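Local coordinates for alpha-1,2-mannosyltransferase (Ktr4), putative (Neosartorya fumigata, PDB 7BOP), which is a putative fungal glycosyltransferase of the GT-A clan, here holding guanosine-5'-diphosphate and a manganese ion, at residues A65-A70 with F210-N215; L216-T221 with I322-F327; D226-V231 with P265-A270. All blocks are in the same frame, centred on the assembly; numbering follows the deposited sequence.

In the fold
Contacts 1 and 2 are consecutive in the chain: helix 207-213 ends in contact 1, and strand 218-224, used by contact 2, begins a few residues later. Their centres are about 17 Å apart, and they touch: Met211 O lies 2.8 Å from Leu216 N, a probable hydrogen bond, and Phe210 packs on Leu216. Both reach the large mixed sheet. Contact 3 closes within the sequence that separates the two halves of contact 2; its centre is about 21 Å from that of contact 2 and about 36 Å from that of contact 1. The side chains of Tyr218 and Asp226 lie about 13 and 9 Å respectively from the bound GDP.

Contact 1: A65-A70 with F210-N215; sequences ARTNAA and FMEDRN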
loop_
_atom_site.group_PDB
_atom_site.type_symbol
_atom_site.label_atom_id
_atom_site.label_comp_id
_atom_site.label_asym_id
_atom_site.label_seq_id
_atom_site.Cartn_x
_atom_site.Cartn_y
_atom_site.Cartn_z
ATOM N N ALA A 65 -5.901 9.291 -23.802
ATOM C CA ALA A 65 -6.864 8.446 -23.118
ATOM C C ALA A 65 -6.623 8.354 -21.594
ATOM O O ALA A 65 -7.312 7.592 -20.915
ATOM C CB ALA A 65 -6.850 7.057 -23.748
ATOM N N ARG A 66 -5.677 9.124 -21.058
ATOM C CA ARG A 66 -5.362 9.072 -19.632
ATOM C C ARG A 66 -6.442 9.725 -18.790
ATOM O O ARG A 66 -6.928 10.811 -19.112
ATOM C CB ARG A 66 -4.017 9.740 -19.344
ATOM C CG ARG A 66 -2.830 8.957 -19.867
ATOM C CD ARG A 66 -1.533 9.617 -19.454
ATOM N NE ARG A 66 -1.232 10.795 -20.273
ATOM C CZ ARG A 66 -0.711 10.766 -21.501
ATOM N NH1 ARG A 66 -0.427 9.614 -22.112
ATOM N NH2 ARG A 66 -0.478 11.913 -22.140
ATOM N N THR A 67 -6.819 9.061 -17.702
ATOM C CA THR A 67 -7.690 9.680 -16.711
ATOM C C THR A 67 -6.826 10.501 -15.749
ATOM O O THR A 67 -5.618 10.606 -15.949
ATOM C CB THR A 67 -8.595 8.642 -16.014
ATOM O OG1 THR A 67 -9.607 9.335 -15.272
ATOM C CG2 THR A 67 -7.789 7.711 -15.079
ATOM N N ASN A 68 -7.437 11.112 -14.737
ATOM C CA ASN A 68 -6.706 11.979 -13.802
ATOM C C ASN A 68 -6.046 11.160 -12.675
ATOM O O ASN A 68 -6.548 11.068 -11.543
ATOM C CB ASN A 68 -7.562 13.130 -13.264
ATOM C CG ASN A 68 -8.837 12.674 -12.591
ATOM O OD1 ASN A 68 -9.402 11.636 -12.933
ATOM N ND2 ASN A 68 -9.314 13.467 -11.634
ATOM N N ALA A 69 -4.901 10.587 -13.021
ATOM C CA ALA A 69 -4.164 9.685 -12.143
ATOM C C ALA A 69 -2.670 9.919 -12.292
ATOM O O ALA A 69 -2.218 10.456 -13.311
ATOM C CB ALA A 69 -4.525 8.240 -12.461
ATOM N N ALA A 70 -1.911 9.541 -11.267
ATOM C CA ALA A 70 -0.472 9.691 -11.274
ATOM C C ALA A 70 0.210 8.529 -10.563
ATOM O O ALA A 70 -0.354 7.925 -9.648
ATOM C CB ALA A 70 -0.079 10.994 -10.607
ATOM N N PHE A 210 -9.144 0.844 -15.544
ATOM C CA PHE A 210 -9.718 -0.393 -15.003
ATOM C C PHE A 210 -10.413 -0.095 -13.670
ATOM O O PHE A 210 -11.578 -0.451 -13.493
ATOM C CB PHE A 210 -8.645 -1.491 -14.867
ATOM C CG PHE A 210 -9.056 -2.630 -13.981
ATOM C CD1 PHE A 210 -9.884 -3.631 -14.463
ATOM C CD2 PHE A 210 -8.640 -2.681 -12.657
ATOM C CE1 PHE A 210 -10.283 -4.685 -13.638
ATOM C CE2 PHE A 210 -9.024 -3.734 -11.831
ATOM C CZ PHE A 210 -9.850 -4.734 -12.322
ATOM N N MET A 211 -9.716 0.607 -12.774
ATOM C CA MET A 211 -10.265 1.009 -11.467
ATOM C C MET A 211 -11.484 1.919 -11.642
ATOM O O MET A 211 -12.535 1.696 -11.036
ATOM C CB MET A 211 -9.244 1.767 -10.616
ATOM C CG MET A 211 -7.962 1.020 -10.274
ATOM S SD MET A 211 -8.156 -0.163 -8.953
ATOM C CE MET A 211 -8.428 0.889 -7.533
ATOM N N GLU A 212 -11.323 2.949 -12.466
ATOM C CA GLU A 212 -12.369 3.947 -12.650
ATOM C C GLU A 212 -13.655 3.386 -13.243
ATOM O O GLU A 212 -14.737 3.682 -12.737
ATOM C CB GLU A 212 -11.860 5.111 -13.497
ATOM C CG GLU A 212 -12.862 6.243 -13.601
ATOM C CD GLU A 212 -12.254 7.524 -14.117
ATOM O OE1 GLU A 212 -12.636 8.590 -13.601
ATOM O OE2 GLU A 212 -11.413 7.468 -15.027
ATOM N N ASP A 213 -13.539 2.567 -14.280
ATOM C CA ASP A 213 -14.713 1.998 -14.951
ATOM C C ASP A 213 -15.492 1.061 -14.056
ATOM O O ASP A 213 -16.686 0.885 -14.269
ATOM C CB ASP A 213 -14.323 1.225 -16.216
ATOM C CG ASP A 213 -13.778 2.123 -17.311
ATOM O OD1 ASP A 213 -13.912 3.351 -17.185
ATOM O OD2 ASP A 213 -13.194 1.585 -18.274
ATOM N N ARG A 214 -14.822 0.460 -13.065
ATOM C CA ARG A 214 -15.493 -0.436 -12.109
ATOM C C ARG A 214 -15.758 0.198 -10.732
ATOM O O ARG A 214 -16.172 -0.496 -9.799
ATOM C CB ARG A 214 -14.656 -1.710 -11.975
ATOM C CG ARG A 214 -14.678 -2.556 -13.225
ATOM C CD ARG A 214 -13.473 -3.477 -13.320
ATOM N NE ARG A 214 -13.421 -4.121 -14.625
ATOM C CZ ARG A 214 -13.033 -3.526 -15.757
ATOM N NH1 ARG A 214 -12.632 -2.254 -15.764
ATOM N NH2 ARG A 214 -13.026 -4.222 -16.891
ATOM N N ASN A 215 -15.533 1.505 -10.616
ATOM C CA ASN A 215 -15.659 2.255 -9.361
ATOM C C ASN A 215 -14.885 1.615 -8.199
ATOM O O ASN A 215 -15.365 1.564 -7.058
ATOM C CB ASN A 215 -17.138 2.455 -9.018
ATOM C CG ASN A 215 -17.857 3.271 -10.076
ATOM O OD1 ASN A 215 -17.478 4.405 -10.345
ATOM N ND2 ASN A 215 -18.873 2.703 -10.681
HETATM O O HOH W 1 -11.807 10.720 -12.820
#
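Thr67 and Glu212 meet through their polar ends, with the threonine hydroxyl donating to the carboxylate: OG1 to OE2 is 2.6 Å. Glu212 can span the distance from its helix because its chain is extended, with CG anti to the backbone N (chi1 -174°) and little bend beyond. Thr67 answers with its hydroxyl on the branch opposite its own N, which aims OG1 across at the helix. The hydroxyl reaches OE2 from the syn side, tilted 23° out of the carboxylate plane, while Thr67 CG2 passes 3.6 Å from the same OE2. Threonine suits the place by pairing a donor with a methyl; its side chain also touches Phe208 and Arg209 of helix 207-213.

The second carboxylate oxygen, OE1, is linked through a water to Asn68. This water donates to Asn68 OD1 over 2.6 Å, but its spacing to OE1 is too short to be trusted in detail. The amide's other end, ND2, is bonded to Asn186 O, which fixes the flip of the amide and leaves OD1 facing the water.

Behind Glu212, Arg214 folds back along the helix. Its NH1 gives a hydrogen bond of 3.1 Å to Phe210 O, in the carbonyl plane and on a lone pair, and Phe210 CD1 lies 3.2 Å above the guanidinium plane, displaced from the middle of the group. NH2 goes to Glu46 O and His48 O, so three backbone oxygens hold the group. Asn215, with positive phi, then turns the chain, its N bonded to Glu212 O at 3.1 Å. It is the C-prime residue of a Schellman motif, here ending a helix beside the loop that leads into a parallel strand of the alpha/beta sheet.

Contact 2: L216-T221 with I322-F327; sequences LTYGFT and IGLGLF
The ring of Tyr218 carries Leu324 on one face: methyl CD1 stands 3.4 Å from the ring centroid and only 9° off the normal, a CH-pi contact centred over the ring. At the far end of the ring, the phenol OH is hydrogen-bonded to Glu284 OE1, which gives this buried hydroxyl a partner. The ring of Phe279 meets the ring of Tyr218, the planes inclined at about 50°, and the side chain of Phe291 touches the tyrosine as well.

Leucine is well suited here because its fork splits the work between two methyls. With CG anti to the carbonyl carbon (chi1 -68°), the Leu324 side chain leaves the helix toward the strand and crosses that of Tyr218 at about a right angle. CD1 then takes the ring, its closest atom being Tyr218 CG at 3.4 Å. CD2 drops beside the root of the tyrosine, 3.8 Å from Tyr218 CB, and lies equally close, at 3.8 Å, to Thr217 CG2. The threonine offers this methyl because CG2 is the branch anti to its backbone N, and the two side chains run past each other in opposite directions. Phe290 of helix 288-292 touches both Thr217 and Leu324.

Backbone hydrogen bonds between Tyr218 and His334 and between Gly219 and Ile285 hold the strand between its neighbours. The whole is helix-on-sheet packing: helix 316-327 lays a leucine on an aromatic side chain of the mixed sheet, as expected of the alpha/beta core of a GT-A glycosyltransferase.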
loop_
_atom_site.group_PDB
_atom_site.type_symbol
_atom_site.label_atom_id
_atom_site.label_comp_id
_atom_site.label_asym_id
_atom_site.label_seq_id
_atom_site.Cartn_x
_atom_site.Cartn_y
_atom_site.Cartn_z
ATOM N N LEU A 216 -13.681 1.134 -8.499
ATOM C CA LEU A 216 -12.865 0.485 -7.487
ATOM C C LEU A 216 -12.184 1.509 -6.597
ATOM O O LEU A 216 -11.845 2.624 -7.019
ATOM C CB LEU A 216 -11.850 -0.468 -8.119
ATOM C CG LEU A 216 -12.449 -1.579 -8.987
ATOM C CD1 LEU A 216 -11.353 -2.506 -9.486
ATOM C CD2 LEU A 216 -13.539 -2.386 -8.291
ATOM N N THR A 217 -11.996 1.107 -5.342
ATOM C CA THR A 217 -11.458 1.954 -4.308
ATOM C C THR A 217 -9.966 1.717 -4.115
ATOM O O THR A 217 -9.229 2.656 -3.857
ATOM C CB THR A 217 -12.218 1.702 -2.987
ATOM O OG1 THR A 217 -13.599 1.994 -3.196
ATOM C CG2 THR A 217 -11.687 2.535 -1.849
ATOM N N TYR A 218 -9.521 0.469 -4.223
ATOM C CA TYR A 218 -8.163 0.128 -3.808
ATOM C C TYR A 218 -7.717 -1.169 -4.415
ATOM O O TYR A 218 -8.516 -2.092 -4.577
ATOM C CB TYR A 218 -8.142 0.008 -2.290
ATOM C CG TYR A 218 -6.805 -0.140 -1.620
ATOM C CD1 TYR A 218 -6.063 0.975 -1.250
ATOM C CD2 TYR A 218 -6.319 -1.402 -1.269
ATOM C CE1 TYR A 218 -4.868 0.844 -0.568
ATOM C CE2 TYR A 218 -5.122 -1.549 -0.586
ATOM C CZ TYR A 218 -4.395 -0.432 -0.238
ATOM O OH TYR A 218 -3.209 -0.595 0.450
ATOM N N GLY A 219 -6.436 -1.231 -4.750
ATOM C CA GLY A 219 -5.817 -2.424 -5.272
ATOM C C GLY A 219 -4.527 -2.746 -4.546
ATOM O O GLY A 219 -3.742 -1.844 -4.233
ATOM N N PHE A 220 -4.316 -4.038 -4.292
ATOM C CA PHE A 220 -3.124 -4.539 -3.599
ATOM C C PHE A 220 -2.521 -5.744 -4.317
ATOM O O PHE A 220 -3.168 -6.364 -5.152
ATOM C CB PHE A 220 -3.488 -4.922 -2.158
ATOM C CG PHE A 220 -4.282 -6.191 -2.039
ATOM C CD1 PHE A 220 -5.655 -6.188 -2.247
ATOM C CD2 PHE A 220 -3.663 -7.396 -1.700
ATOM C CE1 PHE A 220 -6.401 -7.350 -2.130
ATOM C CE2 PHE A 220 -4.404 -8.570 -1.593
ATOM C CZ PHE A 220 -5.777 -8.548 -1.809
ATOM N N THR A 221 -1.283 -6.081 -3.968
ATOM C CA THR A 221 -0.644 -7.317 -4.450
ATOM C C THR A 221 -0.300 -8.322 -3.352
ATOM O O THR A 221 -0.337 -9.513 -3.613
ATOM C CB THR A 221 0.657 -7.022 -5.221
ATOM O OG1 THR A 221 1.468 -6.148 -4.439
ATOM C CG2 THR A 221 0.349 -6.364 -6.560
ATOM N N ILE A 322 -7.427 -1.158 7.860
ATOM C CA ILE A 322 -8.564 -1.038 8.776
ATOM C C ILE A 322 -9.594 -0.044 8.208
ATOM O O ILE A 322 -10.794 -0.318 8.214
ATOM C CB ILE A 322 -8.114 -0.624 10.188
ATOM C CG1 ILE A 322 -7.377 -1.789 10.873
ATOM C CG2 ILE A 322 -9.300 -0.212 11.035
ATOM C CD1 ILE A 322 -6.544 -1.374 12.062
ATOM N N GLY A 323 -9.123 1.101 7.726
ATOM C CA GLY A 323 -10.020 2.094 7.131
ATOM C C GLY A 323 -10.839 1.545 5.976
ATOM O O GLY A 323 -12.055 1.753 5.914
ATOM N N LEU A 324 -10.168 0.836 5.064
ATOM C CA LEU A 324 -10.837 0.147 3.955
ATOM C C LEU A 324 -11.809 -0.905 4.460
ATOM O O LEU A 324 -12.954 -0.980 3.992
ATOM C CB LEU A 324 -9.820 -0.518 3.014
ATOM C CG LEU A 324 -8.943 0.449 2.201
ATOM C CD1 LEU A 324 -7.680 -0.246 1.709
ATOM C CD2 LEU A 324 -9.734 1.031 1.033
ATOM N N GLY A 325 -11.349 -1.717 5.409
ATOM C CA GLY A 325 -12.151 -2.807 5.948
ATOM C C GLY A 325 -13.388 -2.391 6.718
ATOM O O GLY A 325 -14.312 -3.180 6.842
ATOM N N LEU A 326 -13.403 -1.173 7.252
ATOM C CA LEU A 326 -14.564 -0.649 7.984
ATOM C C LEU A 326 -15.452 0.292 7.168
ATOM O O LEU A 326 -16.664 0.310 7.373
ATOM C CB LEU A 326 -14.100 0.086 9.240
ATOM C CG LEU A 326 -13.353 -0.767 10.263
ATOM C CD1 LEU A 326 -12.808 0.134 11.346
ATOM C CD2 LEU A 326 -14.259 -1.840 10.833
ATOM N N PHE A 327 -14.852 1.067 6.262
ATOM C CA PHE A 327 -15.547 2.174 5.592
ATOM C C PHE A 327 -15.721 2.023 4.077
ATOM O O PHE A 327 -16.563 2.711 3.500
ATOM C CB PHE A 327 -14.846 3.499 5.935
ATOM C CG PHE A 327 -14.546 3.650 7.409
ATOM C CD1 PHE A 327 -15.559 3.477 8.359
ATOM C CD2 PHE A 327 -13.252 3.926 7.855
ATOM C CE1 PHE A 327 -15.285 3.582 9.713
ATOM C CE2 PHE A 327 -12.976 4.034 9.212
ATOM C CZ PHE A 327 -13.993 3.869 10.139
#

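Contact 3: D226-V231 with P265-A270; sequences DDPKTV and PDHTEA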
loop_
_atom_site.group_PDB
_atom_site.type_symbol
_atom_site.label_atom_id
_atom_site.label_comp_id
_atom_site.label_asym_id
_atom_site.label_seq_id
_atom_site.Cartn_x
_atom_site.Cartn_y
_atom_site.Cartn_z
ATOM N N ASP A 226 1.349 -8.203 10.558
ATOM C CA ASP A 226 2.238 -7.164 11.075
ATOM C C ASP A 226 2.814 -7.593 12.416
ATOM O O ASP A 226 2.414 -8.611 12.991
ATOM C CB ASP A 226 1.504 -5.829 11.230
ATOM C CG ASP A 226 2.394 -4.616 10.932
ATOM O OD1 ASP A 226 3.636 -4.724 11.038
ATOM O OD2 ASP A 226 1.841 -3.554 10.593
ATOM N N ASP A 227 3.756 -6.802 12.898
ATOM C CA ASP A 227 4.278 -6.932 14.250
ATOM C C ASP A 227 3.284 -6.306 15.247
ATOM O O ASP A 227 3.112 -5.086 15.248
ATOM C CB ASP A 227 5.632 -6.222 14.322
ATOM C CG ASP A 227 6.282 -6.314 15.692
ATOM O OD1 ASP A 227 5.722 -6.943 16.612
ATOM O OD2 ASP A 227 7.365 -5.725 15.850
ATOM N N PRO A 228 2.644 -7.126 16.110
ATOM C CA PRO A 228 1.694 -6.576 17.102
ATOM C C PRO A 228 2.263 -5.482 18.002
ATOM O O PRO A 228 1.511 -4.609 18.441
ATOM C CB PRO A 228 1.312 -7.790 17.969
ATOM C CG PRO A 228 1.757 -8.991 17.216
ATOM C CD PRO A 228 2.861 -8.573 16.297
ATOM N N LYS A 229 3.573 -5.520 18.276
ATOM C CA LYS A 229 4.224 -4.498 19.112
ATOM C C LYS A 229 4.173 -3.088 18.522
ATOM O O LYS A 229 4.328 -2.123 19.262
ATOM C CB LYS A 229 5.693 -4.844 19.358
ATOM C CG LYS A 229 5.883 -6.109 20.188
ATOM C CD LYS A 229 7.350 -6.353 20.539
ATOM C CE LYS A 229 8.247 -6.477 19.321
ATOM N NZ LYS A 229 7.822 -7.525 18.355
ATOM N N THR A 230 3.994 -2.967 17.205
ATOM C CA THR A 230 3.876 -1.646 16.564
ATOM C C THR A 230 2.476 -1.048 16.664
ATOM O O THR A 230 2.324 0.152 16.414
ATOM C CB THR A 230 4.290 -1.681 15.078
ATOM O OG1 THR A 230 3.398 -2.518 14.335
ATOM C CG2 THR A 230 5.717 -2.219 14.927
ATOM N N VAL A 231 1.468 -1.865 17.014
ATOM C CA VAL A 231 0.053 -1.458 16.950
ATOM C C VAL A 231 -0.824 -1.862 18.158
ATOM O O VAL A 231 -2.017 -2.069 17.983
ATOM C CB VAL A 231 -0.611 -1.978 15.640
ATOM C CG1 VAL A 231 -0.008 -1.301 14.415
ATOM C CG2 VAL A 231 -0.498 -3.496 15.512
ATOM N N PRO A 265 -3.447 -16.929 16.378
ATOM C CA PRO A 265 -4.193 -16.326 17.492
ATOM C C PRO A 265 -3.369 -15.466 18.453
ATOM O O PRO A 265 -3.919 -14.538 19.052
ATOM C CB PRO A 265 -4.819 -17.540 18.214
ATOM C CG PRO A 265 -4.081 -18.736 17.713
ATOM C CD PRO A 265 -3.638 -18.391 16.319
ATOM N N ASP A 266 -2.070 -15.731 18.587
ATOM C CA ASP A 266 -1.231 -14.903 19.455
ATOM C C ASP A 266 -0.979 -13.490 18.907
ATOM O O ASP A 266 -0.769 -12.544 19.683
ATOM C CB ASP A 266 0.090 -15.604 19.781
ATOM C CG ASP A 266 -0.110 -16.900 20.588
ATOM O OD1 ASP A 266 -1.163 -17.069 21.259
ATOM O OD2 ASP A 266 0.808 -17.752 20.555
ATOM N N HIS A 267 -0.996 -13.337 17.587
ATOM C CA HIS A 267 -0.972 -11.994 17.000
ATOM C C HIS A 267 -2.224 -11.221 17.360
ATOM O O HIS A 267 -2.136 -10.068 17.748
ATOM C CB HIS A 267 -0.831 -12.033 15.483
ATOM C CG HIS A 267 0.583 -12.018 15.018
ATOM N ND1 HIS A 267 1.517 -12.933 15.452
ATOM C CD2 HIS A 267 1.224 -11.201 14.152
ATOM C CE1 HIS A 267 2.678 -12.681 14.870
ATOM N NE2 HIS A 267 2.526 -11.636 14.077
ATOM N N THR A 268 -3.376 -11.858 17.225
ATOM C CA THR A 268 -4.646 -11.177 17.454
ATOM C C THR A 268 -4.773 -10.765 18.927
ATOM O O THR A 268 -5.217 -9.653 19.244
ATOM C CB THR A 268 -5.832 -12.051 17.020
ATOM O OG1 THR A 268 -5.621 -12.492 15.673
ATOM C CG2 THR A 268 -7.158 -11.276 17.115
ATOM N N GLU A 269 -4.350 -11.654 19.822
ATOM C CA GLU A 269 -4.319 -11.329 21.244
ATOM C C GLU A 269 -3.343 -10.199 21.533
ATOM O O GLU A 269 -3.691 -9.260 22.252
ATOM C CB GLU A 269 -3.976 -12.557 22.097
ATOM C CG GLU A 269 -3.809 -12.212 23.580
ATOM C CD GLU A 269 -4.321 -13.292 24.519
ATOM O OE1 GLU A 269 -5.549 -13.549 24.518
ATOM O OE2 GLU A 269 -3.500 -13.863 25.274
ATOM N N ALA A 270 -2.140 -10.258 20.969
ATOM C CA ALA A 270 -1.119 -9.239 21.243
ATOM C C ALA A 270 -1.512 -7.851 20.697
ATOM O O ALA A 270 -1.110 -6.825 21.245
ATOM C CB ALA A 270 0.238 -9.672 20.677
HETATM O O HOH W 2 4.483 -10.831 12.236
#
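His267 reaches from helix 265-270 to the turn at 226-231, its side chain crossing that of Pro228 at about a right angle. From CB, a first torsion of -90° swings the imidazole off the helix toward the turn. CG is the first ring atom to meet the other segment, 3.9 Å from Pro228 CG. Farther out, CD2 comes to 3.1 Å from Asp226 O, which lies at the ring edge near its plane. At the tip, NE2 is 3.2 Å from the same Asp226 O and is hydrogen-bonded in the ring plane to a water at 2.8 Å; this water also donates weakly to Asp226 O.

Over one face of the imidazole sits the proline, its CG 4.0 Å from the ring centroid and somewhat off the ring centre, a CH-pi contact. A rigid pyrrolidine suits this spot, since the ring that opens the short 3-10 segment 228-230 also presents CB to the helix. That segment is led by an Asx turn, in which Asp227 OD1 accepts the backbone N-H of Lys229 from above the carboxylate plane.

Pro228 CB lies 3.5 Å from Ala270 CB, tighter than usual for two carbons, and the small alanine allows the helix to come this near. On the turn itself, Asp227 O takes two bonds from Thr230, one from N and one from OG1. Lys229 curls back so that NZ meets Asp227 OD1 at 2.8 Å on the syn side, while Asp227 OD2 forms a salt bridge with Lys158, a residue of one sodium site.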